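Side-chain contacts in putative GH105 family protein (Salmonella enterica subsp. enterica serovar Paratyphi A, PDB 3QWT), which is of unknown function but probably acts as a family 105 glycoside hydrolase, releasing unsaturated uronyl residues from oligosaccharides: residues W67-G72 with D93-D98; L116-R121 with P128-W133; I241-E246 with F300-L305; A307-Y312 with Y376-F381. One frame throughout, in Å; residues are numbered along the deposited sequence.

All four contacts join helices of one alpha/alpha toroid, and they fall into two touching pairs. Contacts 1 and 2 have centres about 12 Å apart and meet through a salt bridge, D93 OD1 to R121 NE at 2.8 Å, and through F96 packing on L118. Contacts 3 and 4 have centres about 10 Å apart, share helix 294-309 and are tied by K310 NZ to E246 OE1 at 2.6 Å. Between the pairs, contacts 2 and 3 come within about 5 Å at their nearest atoms without touching. Glycerol, probably from the crystallisation liquor, bonds to E246 and to R309; this does not identify an active site. Across subunit boundaries, F381 of contact 4 meets W133 of contact 2 edge-to-face.

Contact 1: residues W67-G72 with D93-D98; sequences WTHGVG and DDWFAD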
# COMPACT_ATOMS: atom_id res chain seq x y z
N TRP A 67 -18.16 -2.90 -39.52
CA TRP A 67 -17.85 -3.92 -38.52
C TRP A 67 -17.06 -5.06 -39.13
O TRP A 67 -16.25 -5.70 -38.47
CB TRP A 67 -19.11 -4.43 -37.82
CG TRP A 67 -20.02 -5.25 -38.70
CD1 TRP A 67 -21.02 -4.78 -39.51
CD2 TRP A 67 -20.00 -6.67 -38.88
NE1 TRP A 67 -21.62 -5.82 -40.17
CE2 TRP A 67 -21.01 -6.99 -39.80
CE3 TRP A 67 -19.21 -7.70 -38.35
CZ2 TRP A 67 -21.27 -8.30 -40.21
CZ3 TRP A 67 -19.48 -9.00 -38.74
CH2 TRP A 67 -20.50 -9.29 -39.67
N THR A 68 -17.29 -5.30 -40.41
CA THR A 68 -16.71 -6.47 -41.06
C THR A 68 -15.21 -6.31 -41.11
O THR A 68 -14.47 -7.21 -40.75
CB THR A 68 -17.28 -6.66 -42.49
OG1 THR A 68 -16.93 -5.53 -43.30
CG2 THR A 68 -18.80 -6.82 -42.43
N HIS A 69 -14.77 -5.14 -41.55
CA HIS A 69 -13.36 -4.79 -41.50
C HIS A 69 -12.83 -4.85 -40.08
O HIS A 69 -11.68 -5.21 -39.85
CB HIS A 69 -13.15 -3.39 -42.09
CG HIS A 69 -13.87 -3.18 -43.38
ND1 HIS A 69 -15.19 -2.80 -43.44
CD2 HIS A 69 -13.47 -3.37 -44.66
CE1 HIS A 69 -15.57 -2.73 -44.70
NE2 HIS A 69 -14.55 -3.07 -45.46
N GLY A 70 -13.69 -4.51 -39.12
CA GLY A 70 -13.31 -4.56 -37.72
C GLY A 70 -12.90 -5.97 -37.35
O GLY A 70 -11.84 -6.20 -36.78
N VAL A 71 -13.75 -6.93 -37.70
CA VAL A 71 -13.45 -8.32 -37.44
C VAL A 71 -12.25 -8.76 -38.26
O VAL A 71 -11.34 -9.41 -37.74
CB VAL A 71 -14.66 -9.24 -37.74
CG1 VAL A 71 -14.25 -10.69 -37.58
CG2 VAL A 71 -15.80 -8.91 -36.79
N GLY A 72 -12.21 -8.36 -39.53
CA GLY A 72 -11.06 -8.66 -40.37
C GLY A 72 -9.73 -8.26 -39.74
O GLY A 72 -8.81 -9.06 -39.64
N ASP A 93 -1.78 -1.62 -40.69
CA ASP A 93 -1.43 -0.21 -40.64
C ASP A 93 -1.91 0.54 -41.89
O ASP A 93 -2.41 1.67 -41.80
CB ASP A 93 0.07 -0.02 -40.41
CG ASP A 93 0.52 -0.53 -39.05
OD1 ASP A 93 -0.34 -0.92 -38.22
OD2 ASP A 93 1.75 -0.56 -38.82
N ASP A 94 -1.78 -0.11 -43.05
CA ASP A 94 -2.25 0.49 -44.30
C ASP A 94 -3.76 0.75 -44.27
O ASP A 94 -4.20 1.82 -44.66
CB ASP A 94 -1.89 -0.38 -45.51
CG ASP A 94 -0.41 -0.33 -45.85
OD1 ASP A 94 0.30 0.56 -45.33
OD2 ASP A 94 0.04 -1.19 -46.63
N TRP A 95 -4.55 -0.23 -43.82
CA TRP A 95 -5.98 -0.00 -43.76
C TRP A 95 -6.28 1.24 -42.94
O TRP A 95 -7.09 2.08 -43.33
CB TRP A 95 -6.70 -1.20 -43.15
CG TRP A 95 -8.20 -1.10 -43.25
CD1 TRP A 95 -8.98 -1.60 -44.26
CD2 TRP A 95 -9.09 -0.47 -42.32
NE1 TRP A 95 -10.30 -1.32 -44.01
CE2 TRP A 95 -10.40 -0.63 -42.83
CE3 TRP A 95 -8.92 0.21 -41.10
CZ2 TRP A 95 -11.54 -0.14 -42.17
CZ3 TRP A 95 -10.05 0.69 -40.44
CH2 TRP A 95 -11.34 0.51 -40.98
N PHE A 96 -5.64 1.34 -41.78
CA PHE A 96 -5.87 2.50 -40.92
C PHE A 96 -5.42 3.80 -41.57
O PHE A 96 -6.13 4.80 -41.51
CB PHE A 96 -5.19 2.33 -39.56
CG PHE A 96 -5.96 1.45 -38.62
CD1 PHE A 96 -7.26 1.77 -38.28
CD2 PHE A 96 -5.40 0.30 -38.10
CE1 PHE A 96 -7.99 0.97 -37.43
CE2 PHE A 96 -6.12 -0.51 -37.24
CZ PHE A 96 -7.42 -0.17 -36.91
N ALA A 97 -4.26 3.80 -42.21
CA ALA A 97 -3.75 5.01 -42.83
C ALA A 97 -4.69 5.45 -43.97
O ALA A 97 -5.08 6.62 -44.07
CB ALA A 97 -2.34 4.79 -43.34
N ASP A 98 -5.08 4.49 -44.79
CA ASP A 98 -5.98 4.77 -45.89
C ASP A 98 -7.31 5.34 -45.39
O ASP A 98 -7.80 6.34 -45.92
CB ASP A 98 -6.23 3.51 -46.72
CG ASP A 98 -5.00 3.05 -47.49
OD1 ASP A 98 -4.02 3.84 -47.59
OD2 ASP A 98 -5.01 1.91 -48.00
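H69 and W95 carry the whole of this buried contact, and its small interface, 89 Å² summed over both sides, is made by these two side chains alone. Van der Waals contact comes first: H69 CB lies 3.6 Å from W95 CZ2, at the six-membered end of the indole. CB comes in obliquely to the indole plane, while the two side chains cross at about a right angle. Farther out, H69 CD2 is 3.8 Å from W95 NE1, so the contact extends to the nitrogen of the indole.

The aromatic component is slight. The imidazole and the five-membered ring of W95 are inclined by 29°, but their centroids are 5.6 Å apart, so the rings are slid past each other and hardly overlap. In W95, CG is anti to the backbone N (chi1 -171°), which carries the indole across the gap between backbones whose nearest CA atoms, those of H69 and W95, are 9.1 Å apart. That gap separates helices 67-83 and 86-102, consecutive in the chain and running in roughly opposite directions, an alpha-alpha hairpin of the toroid fold.

Polar bonds to neighbouring loop residues fix the imidazole and help to place the indole. H69 ND1 is hydrogen-bonded to E66 N and NE2 to G61 O, so both imidazole nitrogens are engaged and rotation about the CB-CG bond is restrained. W95 NE1 makes a weak hydrogen bond to G64 O. Three further neighbours touch the indole: W65 edge-to-face, W62 with planes at about 50°, and R99 by a cation-pi interaction.

Contact 2: residues L116-R121 with P128-W133; sequences LTLAYR and PAYLPW
The alpha-alpha hairpin formed by helix 114-125 and the start of helix 131-143 is closed by L118 packing against Y130 and W133. The two helices follow each other in the chain of the alpha/alpha toroid, and their segments here run antiparallel; the CA atoms of L118 and Y130 are 7.6 Å apart, and 184 Å² is buried in all.

The principal interaction is a CH-pi contact. The methyl CD1 of L118 stands over one face of the Y130 ring, 3.5 Å from the ring centroid and only 4° off the ring normal. All six ring carbons consequently lie at nearly equal distances from this methyl: L118 CD1 is 3.7 Å from Y130 CG. At the far end of the ring, L118 CD1 is 3.9 Å from Y130 CZ, which shows the methyl to be centred rather than slid toward one edge. L118 has CG anti to its backbone nitrogen (chi1 -169°), which carries the branch point toward the facing segment, where the two methyls diverge to different partners. R121 approaches Y130 obliquely and more loosely through its aliphatic CB, 4.4 Å from Y130 CE2. The charged end of R121 serves other partners, with NE salt-bridged to D93 and NH1 to E124.

W133 contributes the root of its side chain alone. Its indole leads off from L118, stacking on F100 and meeting F381 of the second subunit edge-to-face, which places this hairpin next to a subunit boundary. The remaining methyl of L118 completes the contact, with CD2 3.9 Å from W133 CB.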
# COMPACT_ATOMS: atom_id res chain seq x y z
N LEU A 116 -10.68 -1.75 -31.63
CA LEU A 116 -10.08 -2.86 -30.94
C LEU A 116 -8.65 -3.11 -31.46
O LEU A 116 -7.70 -3.18 -30.69
CB LEU A 116 -10.94 -4.12 -31.11
CG LEU A 116 -10.35 -5.42 -30.56
CD1 LEU A 116 -9.88 -5.26 -29.13
CD2 LEU A 116 -11.38 -6.55 -30.64
N THR A 117 -8.50 -3.22 -32.78
CA THR A 117 -7.18 -3.51 -33.35
C THR A 117 -6.24 -2.31 -33.24
O THR A 117 -5.04 -2.45 -32.98
CB THR A 117 -7.30 -3.99 -34.79
OG1 THR A 117 -8.09 -5.18 -34.81
CG2 THR A 117 -5.93 -4.28 -35.39
N LEU A 118 -6.80 -1.12 -33.43
CA LEU A 118 -6.01 0.09 -33.31
C LEU A 118 -5.45 0.20 -31.89
O LEU A 118 -4.30 0.63 -31.68
CB LEU A 118 -6.86 1.32 -33.63
CG LEU A 118 -6.02 2.58 -33.78
CD1 LEU A 118 -5.04 2.50 -34.97
CD2 LEU A 118 -6.91 3.82 -33.86
N ALA A 119 -6.27 -0.19 -30.92
CA ALA A 119 -5.83 -0.14 -29.53
C ALA A 119 -4.57 -0.96 -29.37
O ALA A 119 -3.60 -0.51 -28.77
CB ALA A 119 -6.93 -0.62 -28.56
N TYR A 120 -4.57 -2.16 -29.94
CA TYR A 120 -3.40 -3.02 -29.85
C TYR A 120 -2.20 -2.42 -30.58
O TYR A 120 -1.07 -2.54 -30.15
CB TYR A 120 -3.69 -4.40 -30.41
CG TYR A 120 -4.32 -5.36 -29.43
CD1 TYR A 120 -5.69 -5.65 -29.48
CD2 TYR A 120 -3.54 -5.99 -28.45
CE1 TYR A 120 -6.26 -6.55 -28.59
CE2 TYR A 120 -4.11 -6.88 -27.56
CZ TYR A 120 -5.48 -7.15 -27.63
OH TYR A 120 -6.05 -8.04 -26.74
N ARG A 121 -2.46 -1.77 -31.71
CA ARG A 121 -1.36 -1.19 -32.46
C ARG A 121 -0.79 0.01 -31.70
O ARG A 121 0.42 0.21 -31.67
CB ARG A 121 -1.77 -0.83 -33.90
CG ARG A 121 -2.06 -2.05 -34.80
CD ARG A 121 -0.82 -2.91 -35.03
NE ARG A 121 0.21 -2.22 -35.81
CZ ARG A 121 1.51 -2.22 -35.51
NH1 ARG A 121 1.94 -2.86 -34.44
NH2 ARG A 121 2.37 -1.55 -36.27
N PRO A 128 1.40 8.73 -31.47
CA PRO A 128 0.52 9.72 -30.86
C PRO A 128 -0.68 10.02 -31.73
O PRO A 128 -1.74 10.41 -31.23
CB PRO A 128 1.41 10.97 -30.75
CG PRO A 128 2.80 10.51 -31.01
CD PRO A 128 2.70 9.29 -31.86
N ALA A 129 -0.51 9.87 -33.04
CA ALA A 129 -1.56 10.22 -33.98
C ALA A 129 -2.79 9.34 -33.76
O ALA A 129 -3.91 9.74 -34.08
CB ALA A 129 -1.05 10.11 -35.43
N TYR A 130 -2.57 8.16 -33.18
CA TYR A 130 -3.68 7.26 -32.87
C TYR A 130 -4.50 7.66 -31.65
O TYR A 130 -5.69 7.32 -31.56
CB TYR A 130 -3.21 5.82 -32.68
CG TYR A 130 -2.66 5.14 -33.92
CD1 TYR A 130 -2.99 5.57 -35.20
CD2 TYR A 130 -1.80 4.06 -33.79
CE1 TYR A 130 -2.47 4.92 -36.33
CE2 TYR A 130 -1.29 3.42 -34.88
CZ TYR A 130 -1.61 3.84 -36.14
OH TYR A 130 -1.04 3.14 -37.18
N LEU A 131 -3.89 8.37 -30.69
CA LEU A 131 -4.55 8.54 -29.38
C LEU A 131 -5.90 9.30 -29.40
O LEU A 131 -6.85 8.89 -28.72
CB LEU A 131 -3.60 9.14 -28.35
CG LEU A 131 -4.19 9.37 -26.95
CD1 LEU A 131 -4.66 8.05 -26.32
CD2 LEU A 131 -3.16 10.08 -26.05
N PRO A 132 -6.00 10.40 -30.18
CA PRO A 132 -7.30 11.08 -30.28
C PRO A 132 -8.38 10.21 -30.92
O PRO A 132 -9.54 10.34 -30.55
CB PRO A 132 -7.02 12.30 -31.18
CG PRO A 132 -5.50 12.38 -31.29
CD PRO A 132 -4.97 11.00 -31.06
N TRP A 133 -8.02 9.35 -31.87
CA TRP A 133 -8.98 8.38 -32.40
C TRP A 133 -9.59 7.55 -31.28
O TRP A 133 -10.81 7.50 -31.13
CB TRP A 133 -8.35 7.45 -33.45
CG TRP A 133 -8.07 8.16 -34.71
CD1 TRP A 133 -6.88 8.72 -35.09
CD2 TRP A 133 -9.01 8.45 -35.74
NE1 TRP A 133 -7.03 9.32 -36.31
CE2 TRP A 133 -8.32 9.18 -36.73
CE3 TRP A 133 -10.36 8.16 -35.93
CZ2 TRP A 133 -8.93 9.61 -37.90
CZ3 TRP A 133 -10.97 8.60 -37.10
CH2 TRP A 133 -10.26 9.31 -38.07

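Contact 3: residues I241-E246 with F300-L305; sequences IPDFLE and FAYGIL
P242 and G303 mark the closest backbone approach, with CA atoms 6.6 Å apart, where segments 241-246 and 300-305 run in roughly the same direction. Helix 231-248 is kinked here: the nitrogen of P242 makes no bond to the preceding turn, as expected for proline. G303, without a side chain, presents bare backbone to the pyrrolidine ring, and P242 CG lies 4.3 Å from G303 O.

Beside this contact of ring carbon and carbonyl oxygen, Y302 OH donates a hydrogen bond to D243 OD1 of 2.8 Å. The acceptor uses its syn lone pair, on the side of OD2, and lies at the edge of the phenol ring near its plane. Carboxylate and ring are turned almost perpendicular, at 89°. With CG anti to the backbone N (chi1 172°), Y302 reaches across the gap to D243. The buried carboxylate is also held by Y74 OH at OD2 and by K306 NZ at OD1; K306 additionally bonds Y302 OH, linking lysine, phenol and carboxylate in one network.

Roughly parallel helices, separated in the chain by the intervening helix 255-272 and packed close to the centre of the molecule, are characteristic of the alpha/alpha toroid.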
# COMPACT_ATOMS: atom_id res chain seq x y z
N ILE A 241 -16.28 -13.75 -24.78
CA ILE A 241 -16.12 -14.10 -23.38
C ILE A 241 -14.66 -14.48 -23.05
O ILE A 241 -14.11 -14.02 -22.04
CB ILE A 241 -17.09 -15.20 -22.95
CG1 ILE A 241 -18.52 -14.65 -23.00
CG2 ILE A 241 -16.76 -15.70 -21.54
CD1 ILE A 241 -19.60 -15.67 -22.68
N PRO A 242 -14.04 -15.30 -23.89
CA PRO A 242 -12.67 -15.70 -23.56
C PRO A 242 -11.72 -14.52 -23.70
O PRO A 242 -10.82 -14.37 -22.87
CB PRO A 242 -12.36 -16.77 -24.61
CG PRO A 242 -13.68 -17.31 -24.97
CD PRO A 242 -14.60 -16.12 -24.97
N ASP A 243 -11.93 -13.70 -24.72
CA ASP A 243 -11.05 -12.55 -24.89
C ASP A 243 -11.25 -11.52 -23.79
O ASP A 243 -10.30 -10.92 -23.29
CB ASP A 243 -11.21 -11.93 -26.28
CG ASP A 243 -10.54 -12.77 -27.36
OD1 ASP A 243 -10.11 -13.91 -27.08
OD2 ASP A 243 -10.43 -12.28 -28.49
N PHE A 244 -12.51 -11.34 -23.40
CA PHE A 244 -12.84 -10.42 -22.34
C PHE A 244 -12.24 -10.91 -21.01
O PHE A 244 -11.61 -10.15 -20.27
CB PHE A 244 -14.36 -10.27 -22.26
CG PHE A 244 -14.83 -9.21 -21.31
CD1 PHE A 244 -14.34 -7.93 -21.40
CD2 PHE A 244 -15.78 -9.49 -20.35
CE1 PHE A 244 -14.77 -6.96 -20.53
CE2 PHE A 244 -16.21 -8.54 -19.48
CZ PHE A 244 -15.70 -7.26 -19.58
N LEU A 245 -12.39 -12.20 -20.74
CA LEU A 245 -11.85 -12.77 -19.51
C LEU A 245 -10.35 -12.59 -19.42
O LEU A 245 -9.78 -12.32 -18.35
CB LEU A 245 -12.17 -14.25 -19.43
CG LEU A 245 -13.60 -14.60 -19.04
CD1 LEU A 245 -13.75 -16.11 -19.01
CD2 LEU A 245 -13.94 -13.98 -17.70
N GLU A 246 -9.69 -12.74 -20.56
CA GLU A 246 -8.25 -12.64 -20.59
C GLU A 246 -7.84 -11.19 -20.33
O GLU A 246 -6.89 -10.94 -19.59
CB GLU A 246 -7.73 -13.13 -21.94
CG GLU A 246 -6.24 -12.97 -22.15
CD GLU A 246 -5.80 -13.53 -23.49
OE1 GLU A 246 -5.19 -14.61 -23.50
OE2 GLU A 246 -6.09 -12.91 -24.54
N PHE A 300 -16.82 -20.25 -33.30
CA PHE A 300 -17.03 -21.31 -32.34
C PHE A 300 -15.74 -22.08 -32.12
O PHE A 300 -15.31 -22.29 -30.99
CB PHE A 300 -18.12 -22.24 -32.84
CG PHE A 300 -19.49 -21.65 -32.74
CD1 PHE A 300 -19.80 -20.73 -31.76
CD2 PHE A 300 -20.49 -22.04 -33.63
CE1 PHE A 300 -21.08 -20.20 -31.66
CE2 PHE A 300 -21.77 -21.52 -33.54
CZ PHE A 300 -22.06 -20.60 -32.56
N ALA A 301 -15.10 -22.48 -33.21
CA ALA A 301 -13.85 -23.20 -33.13
C ALA A 301 -12.87 -22.39 -32.29
O ALA A 301 -12.27 -22.91 -31.35
CB ALA A 301 -13.28 -23.44 -34.52
N TYR A 302 -12.72 -21.11 -32.63
CA TYR A 302 -11.79 -20.27 -31.90
C TYR A 302 -12.04 -20.29 -30.40
O TYR A 302 -11.15 -20.63 -29.61
CB TYR A 302 -11.85 -18.83 -32.41
CG TYR A 302 -11.04 -17.88 -31.55
CD1 TYR A 302 -9.66 -17.81 -31.67
CD2 TYR A 302 -11.65 -17.07 -30.60
CE1 TYR A 302 -8.91 -16.96 -30.88
CE2 TYR A 302 -10.92 -16.21 -29.81
CZ TYR A 302 -9.55 -16.16 -29.95
OH TYR A 302 -8.81 -15.29 -29.16
N GLY A 303 -13.26 -19.94 -30.00
CA GLY A 303 -13.60 -19.81 -28.60
C GLY A 303 -13.44 -21.10 -27.83
O GLY A 303 -12.87 -21.13 -26.74
N ILE A 304 -13.94 -22.18 -28.41
CA ILE A 304 -13.85 -23.48 -27.77
C ILE A 304 -12.39 -23.87 -27.59
O ILE A 304 -11.99 -24.35 -26.54
CB ILE A 304 -14.62 -24.54 -28.55
CG1 ILE A 304 -16.10 -24.18 -28.57
CG2 ILE A 304 -14.41 -25.92 -27.93
CD1 ILE A 304 -16.98 -25.11 -29.41
N LEU A 305 -11.58 -23.63 -28.61
CA LEU A 305 -10.15 -23.89 -28.50
C LEU A 305 -9.54 -23.07 -27.37
O LEU A 305 -8.81 -23.60 -26.54
CB LEU A 305 -9.44 -23.53 -29.80
CG LEU A 305 -9.48 -24.57 -30.91
CD1 LEU A 305 -8.90 -24.01 -32.21
CD2 LEU A 305 -8.73 -25.80 -30.44

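Contact 4: residues A307-Y312 with Y376-F381; sequences AVRKRY and YLRNYF
R309 NE is salt-bridged to E375 and belongs to the guanidinium that R378 covers on one face. The two side chains cross at about a right angle, yet their guanidinium planes are only 32° apart, so each lies over one face of the other, displaced toward the rim. R378 NE sits 3.0 Å above the R309 plane and is 3.2 Å from R309 CZ. Its neighbour R378 CD extends the overlap, 3.4 Å from R309 CZ.

No hydrogen bond joins the arginines: R309 NH1 and R378 NE, 3.2 Å apart, are both donors. Repulsion between these like charges is probably offset by acidic partners, E375 for R309 and E135 of the third subunit, which binds R378 NH1. R309 NH2 also bonds to a glycerol. Both side chains bend at chi3 (72° in R309, 75° in R378), which turns the flat groups onto each other.

The pair lies at the surface, near where helices 294-309 and 363-377 of the toroid terminate. R311, with positive phi, closes the former in a Schellman motif. In the latter, the residues leading to the C-terminal carboxylate of F381 meet the third subunit, so the paired arginines sit where two helices of the toroid end, beside a subunit interface.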
# COMPACT_ATOMS: atom_id res chain seq x y z
N ALA A 307 -11.00 -21.53 -24.86
CA ALA A 307 -11.57 -21.87 -23.57
C ALA A 307 -10.97 -23.17 -23.03
O ALA A 307 -10.85 -23.36 -21.82
CB ALA A 307 -13.08 -21.94 -23.65
N VAL A 308 -10.57 -24.07 -23.92
CA VAL A 308 -9.91 -25.27 -23.45
C VAL A 308 -8.50 -24.89 -23.01
O VAL A 308 -8.05 -25.22 -21.91
CB VAL A 308 -9.86 -26.40 -24.52
CG1 VAL A 308 -8.89 -27.49 -24.09
CG2 VAL A 308 -11.26 -26.99 -24.75
N ARG A 309 -7.80 -24.18 -23.88
CA ARG A 309 -6.45 -23.77 -23.55
C ARG A 309 -6.39 -23.07 -22.19
O ARG A 309 -5.52 -23.37 -21.37
CB ARG A 309 -5.87 -22.88 -24.63
CG ARG A 309 -4.71 -22.07 -24.10
CD ARG A 309 -3.88 -21.54 -25.23
NE ARG A 309 -4.54 -20.47 -25.96
CZ ARG A 309 -4.25 -19.18 -25.81
NH1 ARG A 309 -3.33 -18.81 -24.92
NH2 ARG A 309 -4.88 -18.26 -26.54
N LYS A 310 -7.31 -22.14 -21.95
CA LYS A 310 -7.33 -21.33 -20.73
C LYS A 310 -7.98 -22.06 -19.56
O LYS A 310 -7.97 -21.56 -18.45
CB LYS A 310 -8.05 -20.00 -20.94
CG LYS A 310 -7.38 -19.06 -21.93
CD LYS A 310 -5.95 -18.73 -21.52
CE LYS A 310 -5.45 -17.51 -22.26
NZ LYS A 310 -6.04 -16.26 -21.70
N ARG A 311 -8.55 -23.23 -19.83
CA ARG A 311 -9.20 -24.06 -18.81
C ARG A 311 -10.51 -23.47 -18.27
O ARG A 311 -10.96 -23.84 -17.18
CB ARG A 311 -8.22 -24.38 -17.68
CG ARG A 311 -7.02 -25.19 -18.15
CD ARG A 311 -5.77 -24.85 -17.35
NE ARG A 311 -5.25 -26.02 -16.67
CZ ARG A 311 -5.39 -26.24 -15.37
NH1 ARG A 311 -4.90 -27.35 -14.82
NH2 ARG A 311 -6.03 -25.35 -14.61
N TYR A 312 -11.13 -22.58 -19.03
CA TYR A 312 -12.48 -22.14 -18.73
C TYR A 312 -13.47 -23.28 -18.88
O TYR A 312 -14.52 -23.25 -18.24
CB TYR A 312 -12.89 -20.99 -19.64
CG TYR A 312 -11.95 -19.81 -19.63
CD1 TYR A 312 -11.26 -19.44 -18.48
CD2 TYR A 312 -11.75 -19.07 -20.77
CE1 TYR A 312 -10.40 -18.34 -18.48
CE2 TYR A 312 -10.90 -18.00 -20.79
CZ TYR A 312 -10.23 -17.63 -19.65
OH TYR A 312 -9.40 -16.55 -19.73
N TYR A 376 -5.49 -22.51 -33.34
CA TYR A 376 -5.16 -23.91 -33.57
C TYR A 376 -3.65 -24.11 -33.74
O TYR A 376 -3.10 -25.15 -33.36
CB TYR A 376 -5.91 -24.45 -34.78
CG TYR A 376 -5.87 -25.96 -34.90
CD1 TYR A 376 -5.13 -26.58 -35.92
CD2 TYR A 376 -6.57 -26.78 -34.02
CE1 TYR A 376 -5.09 -27.94 -36.04
CE2 TYR A 376 -6.53 -28.16 -34.14
CZ TYR A 376 -5.79 -28.73 -35.16
OH TYR A 376 -5.73 -30.11 -35.30
N LEU A 377 -2.98 -23.09 -34.29
CA LEU A 377 -1.53 -23.09 -34.42
C LEU A 377 -0.82 -23.21 -33.08
O LEU A 377 0.31 -23.70 -33.02
CB LEU A 377 -1.03 -21.83 -35.14
CG LEU A 377 -0.88 -21.97 -36.67
CD1 LEU A 377 -0.44 -20.65 -37.28
CD2 LEU A 377 0.09 -23.08 -37.05
N ARG A 378 -1.46 -22.77 -32.01
CA ARG A 378 -0.83 -22.89 -30.69
C ARG A 378 -0.57 -24.35 -30.34
O ARG A 378 0.38 -24.66 -29.62
CB ARG A 378 -1.66 -22.21 -29.59
CG ARG A 378 -1.63 -20.69 -29.66
CD ARG A 378 -2.36 -20.10 -28.46
NE ARG A 378 -1.58 -20.21 -27.23
CZ ARG A 378 -0.61 -19.36 -26.89
NH1 ARG A 378 0.05 -19.51 -25.75
NH2 ARG A 378 -0.31 -18.34 -27.69
N ASN A 379 -1.39 -25.25 -30.87
CA ASN A 379 -1.12 -26.69 -30.77
C ASN A 379 0.21 -27.13 -31.39
O ASN A 379 0.66 -28.26 -31.17
CB ASN A 379 -2.26 -27.51 -31.37
CG ASN A 379 -3.46 -27.57 -30.47
OD1 ASN A 379 -3.36 -27.35 -29.27
ND2 ASN A 379 -4.62 -27.88 -31.04
N TYR A 380 0.85 -26.25 -32.16
CA TYR A 380 2.13 -26.61 -32.78
C TYR A 380 3.33 -26.01 -32.05
O TYR A 380 4.44 -26.00 -32.59
CB TYR A 380 2.14 -26.24 -34.26
CG TYR A 380 1.11 -27.01 -35.03
CD1 TYR A 380 -0.24 -26.74 -34.86
CD2 TYR A 380 1.47 -28.03 -35.91
CE1 TYR A 380 -1.20 -27.45 -35.54
CE2 TYR A 380 0.52 -28.75 -36.59
CZ TYR A 380 -0.82 -28.46 -36.40
OH TYR A 380 -1.79 -29.16 -37.08
N PHE A 381 3.10 -25.50 -30.85
CA PHE A 381 4.20 -25.15 -29.97
C PHE A 381 4.35 -26.30 -28.99
O PHE A 381 3.33 -26.83 -28.51
CB PHE A 381 3.90 -23.85 -29.22
CG PHE A 381 3.81 -22.66 -30.12
CD1 PHE A 381 4.95 -22.09 -30.66
CD2 PHE A 381 2.58 -22.11 -30.42
CE1 PHE A 381 4.86 -20.99 -31.48
CE2 PHE A 381 2.49 -21.01 -31.24
CZ PHE A 381 3.63 -20.45 -31.78
OXT PHE A 381 5.46 -26.71 -28.66